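Local coordinates for protein ribokinase, putative (Burkholderia thailandensis, PDB 3B1N) that probably phosphorylates nucleosides as a kinase of the ribokinase (pfkB) family, binding ADP and the nucleoside analogue mizoribine, at residues Y11-T16 with P40-E45. Numbering follows the deposited sequence. Where two conformers were deposited one is given.
With MZR (5-hydroxy-1-(beta-D-ribofuranosyl)-1H-imidazole-4-carboxamide), chain F.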
loop_
_atom_site.group_PDB
_atom_site.type_symbol
_atom_site.label_atom_id
_atom_site.label_comp_id
_atom_site.label_asym_id
_atom_site.label_seq_id
_atom_site.Cartn_x
_atom_site.Cartn_y
_atom_site.Cartn_z
ATOM N N TYR B 11 -10.700 11.269 -0.259
ATOM C CA TYR B 11 -10.533 10.811 1.114
ATOM C C TYR B 11 -9.379 9.827 1.156
ATOM O O TYR B 11 -9.318 8.902 0.350
ATOM C CB TYR B 11 -11.831 10.096 1.546
ATOM C CG TYR B 11 -12.984 11.050 1.687
ATOM C CD1 TYR B 11 -12.959 12.078 2.629
ATOM C CD2 TYR B 11 -14.074 10.979 0.829
ATOM C CE1 TYR B 11 -14.025 12.955 2.758
ATOM C CE2 TYR B 11 -15.152 11.866 0.932
ATOM C CZ TYR B 11 -15.122 12.846 1.906
ATOM O OH TYR B 11 -16.176 13.718 2.057
ATOM N N ASP B 12 -8.481 10.059 2.114
ATOM C CA ASP B 12 -7.258 9.282 2.232
ATOM C C ASP B 12 -7.315 8.292 3.383
ATOM O O ASP B 12 -7.711 8.671 4.485
ATOM C CB ASP B 12 -6.044 10.199 2.465
ATOM C CG ASP B 12 -5.692 11.036 1.270
ATOM O OD1 ASP B 12 -6.145 10.779 0.149
ATOM O OD2 ASP B 12 -4.852 11.921 1.463
ATOM N N ASN B 13 -6.898 7.053 3.129
ATOM C CA ASN B 13 -6.667 6.074 4.218
ATOM C C ASN B 13 -5.191 5.816 4.207
ATOM O O ASN B 13 -4.681 5.248 3.250
ATOM C CB ASN B 13 -7.500 4.811 3.988
ATOM C CG ASN B 13 -8.992 5.059 4.339
ATOM O OD1 ASN B 13 -9.826 5.171 3.474
ATOM N ND2 ASN B 13 -9.283 5.211 5.632
ATOM N N ILE B 14 -4.530 6.345 5.240
ATOM C CA ILE B 14 -3.071 6.350 5.284
ATOM C C ILE B 14 -2.576 5.299 6.282
ATOM O O ILE B 14 -2.945 5.305 7.486
ATOM C CB ILE B 14 -2.565 7.718 5.672
ATOM C CG1 ILE B 14 -2.984 8.735 4.581
ATOM C CG2 ILE B 14 -1.009 7.691 5.799
ATOM C CD1 ILE B 14 -2.937 10.170 5.058
ATOM N N MET B 15 -1.715 4.445 5.753
ATOM C CA MET B 15 -1.150 3.363 6.539
ATOM C C MET B 15 0.336 3.613 6.610
ATOM O O MET B 15 1.048 3.490 5.600
ATOM C CB MET B 15 -1.474 2.068 5.817
ATOM C CG MET B 15 -2.997 1.716 5.930
ATOM S SD MET B 15 -3.565 0.704 4.566
ATOM C CE MET B 15 -3.804 1.970 3.277
ATOM N N THR B 16 0.772 3.997 7.810
ATOM C CA THR B 16 2.129 4.455 8.073
ATOM C C THR B 16 3.012 3.302 8.532
ATOM O O THR B 16 2.822 2.795 9.647
ATOM C CB THR B 16 2.180 5.489 9.243
ATOM O OG1 THR B 16 1.301 6.582 8.978
ATOM C CG2 THR B 16 3.585 6.056 9.369
ATOM N N PRO B 40 -4.210 1.144 13.483
ATOM C CA PRO B 40 -5.459 1.372 14.204
ATOM C C PRO B 40 -6.672 1.392 13.307
ATOM O O PRO B 40 -6.564 1.209 12.065
ATOM C CB PRO B 40 -5.248 2.760 14.822
ATOM C CG PRO B 40 -4.269 3.435 13.919
ATOM C CD PRO B 40 -3.340 2.332 13.438
ATOM N N THR B 41 -7.820 1.667 13.922
ATOM C CA THR B 41 -9.087 1.737 13.228
ATOM C C THR B 41 -8.966 2.684 12.005
ATOM O O THR B 41 -8.354 3.758 12.123
ATOM C CB THR B 41 -10.165 2.259 14.213
ATOM O OG1 THR B 41 -10.299 1.344 15.332
ATOM C CG2 THR B 41 -11.520 2.371 13.533
ATOM N N MET B 42 -9.496 2.220 10.855
ATOM C CA MET B 42 -9.562 3.014 9.629
ATOM C C MET B 42 -10.214 4.356 9.918
ATOM O O MET B 42 -11.295 4.426 10.537
ATOM C CB MET B 42 -10.364 2.284 8.542
ATOM C CG MET B 42 -9.531 1.641 7.430
ATOM S SD MET B 42 -10.279 1.740 5.772
ATOM C CE MET B 42 -12.010 1.446 6.136
ATOM N N ARG B 43 -9.566 5.422 9.471
ATOM C CA ARG B 43 -10.115 6.755 9.610
ATOM C C ARG B 43 -9.849 7.505 8.321
ATOM O O ARG B 43 -8.702 7.582 7.871
ATOM C CB ARG B 43 -9.421 7.488 10.742
ATOM C CG ARG B 43 -10.348 8.002 11.790
ATOM C CD ARG B 43 -9.656 8.037 13.174
ATOM N NE ARG B 43 -8.220 8.355 13.126
ATOM C CZ ARG B 43 -7.703 9.526 12.755
ATOM N NH1 ARG B 43 -8.494 10.513 12.348
ATOM N NH2 ARG B 43 -6.388 9.700 12.766
ATOM N N ARG B 44 -10.903 8.018 7.714
ATOM C CA ARG B 44 -10.660 8.767 6.490
ATOM C C ARG B 44 -10.270 10.211 6.773
ATOM O O ARG B 44 -10.837 10.916 7.607
ATOM C CB ARG B 44 -11.784 8.599 5.459
ATOM C CG ARG B 44 -11.971 7.150 5.020
ATOM C CD ARG B 44 -12.602 7.057 3.647
ATOM N NE ARG B 44 -13.872 7.771 3.532
ATOM C CZ ARG B 44 -14.587 7.824 2.408
ATOM N NH1 ARG B 44 -14.143 7.207 1.307
ATOM N NH2 ARG B 44 -15.734 8.508 2.387
ATOM N N GLU B 45 -9.230 10.618 6.078
ATOM C CA GLU B 45 -8.661 11.945 6.260
ATOM C C GLU B 45 -9.007 12.724 5.002
ATOM O O GLU B 45 -9.142 12.178 3.892
ATOM C CB GLU B 45 -7.147 11.886 6.359
ATOM C CG GLU B 45 -6.522 11.092 7.497
ATOM C CD GLU B 45 -6.571 11.769 8.830
ATOM O OE1 GLU B 45 -7.239 12.825 8.967
ATOM O OE2 GLU B 45 -5.912 11.211 9.751
HETATM N N1 MZR F . -4.310 11.005 -8.850
HETATM O O3 MZR F . -4.458 12.474 -6.483
HETATM C C4 MZR F . -3.761 11.336 -6.025
HETATM C C5 MZR F . -3.377 10.199 -6.831
HETATM C C6 MZR F . -3.668 10.015 -8.254
HETATM O O6 MZR F . -3.285 8.935 -8.753
HETATM N N7 MZR F . -2.738 9.391 -5.941
HETATM C C8 MZR F . -2.736 9.996 -4.731
HETATM N N9 MZR F . -3.369 11.204 -4.766
HETATM C "C1'" MZR F . -3.516 12.163 -3.657
HETATM C "C2'" MZR F . -3.990 11.621 -2.320
HETATM O "O2'" MZR F . -5.404 11.784 -2.301
HETATM C "C3'" MZR F . -3.184 12.479 -1.312
HETATM O "O3'" MZR F . -3.944 13.301 -0.423
HETATM C "C4'" MZR F . -2.273 13.320 -2.166
HETATM O "O4'" MZR F . -2.188 12.595 -3.379
HETATM C "C5'" MZR F . -0.907 13.466 -1.538
HETATM O "O5'" MZR F . -0.138 14.317 -2.429
HETATM O O HOH W 1 -6.913 4.881 8.135
HETATM O O HOH W 2 -6.046 7.504 7.397
#
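Asp12 and Glu45 hold each other through both of their backbone polar groups: Asp12 N reaches Glu45 O at 2.8 Å, almost straight at 174°, and Glu45 N returns to Asp12 O at 2.9 Å. They form an antiparallel hydrogen-bonded pair. Beyond it the chains splay, and water 2 takes over, accepting from Ile14 N and donating to Arg43 O (2.7 Å). On the other side of the sheet from Asp12, in the Arg44 conformer given here, Tyr11 CD2 lies over one face of the guanidinium, toward its rim, with NH2 of Arg44 3.4 Å from that carbon and the two planes 25° apart. The bend at the third torsion of Arg44 (-55°) brings the guanidinium alongside Tyr11, while Arg44 CG rests 3.3 Å from Asn13 OD1. The contact joins strand 45-47, outermost in this chain's small four-stranded sheet, to strand 10-16; that sheet forms the lid of ribokinase-fold enzymes. Here the lid meets the bound nucleoside analogue directly: the Asp12 carboxylate accepts from MZR O2' through OD1 and from O3' through OD2 (2.5 Å), a two-pronged grip on the ribose diol. Further out, Asp74 and Gln102 anchor the Arg44 guanidinium, and Asp74 O also binds Tyr11 OH. Ser36 of the second subunit joins the hold on the nucleoside.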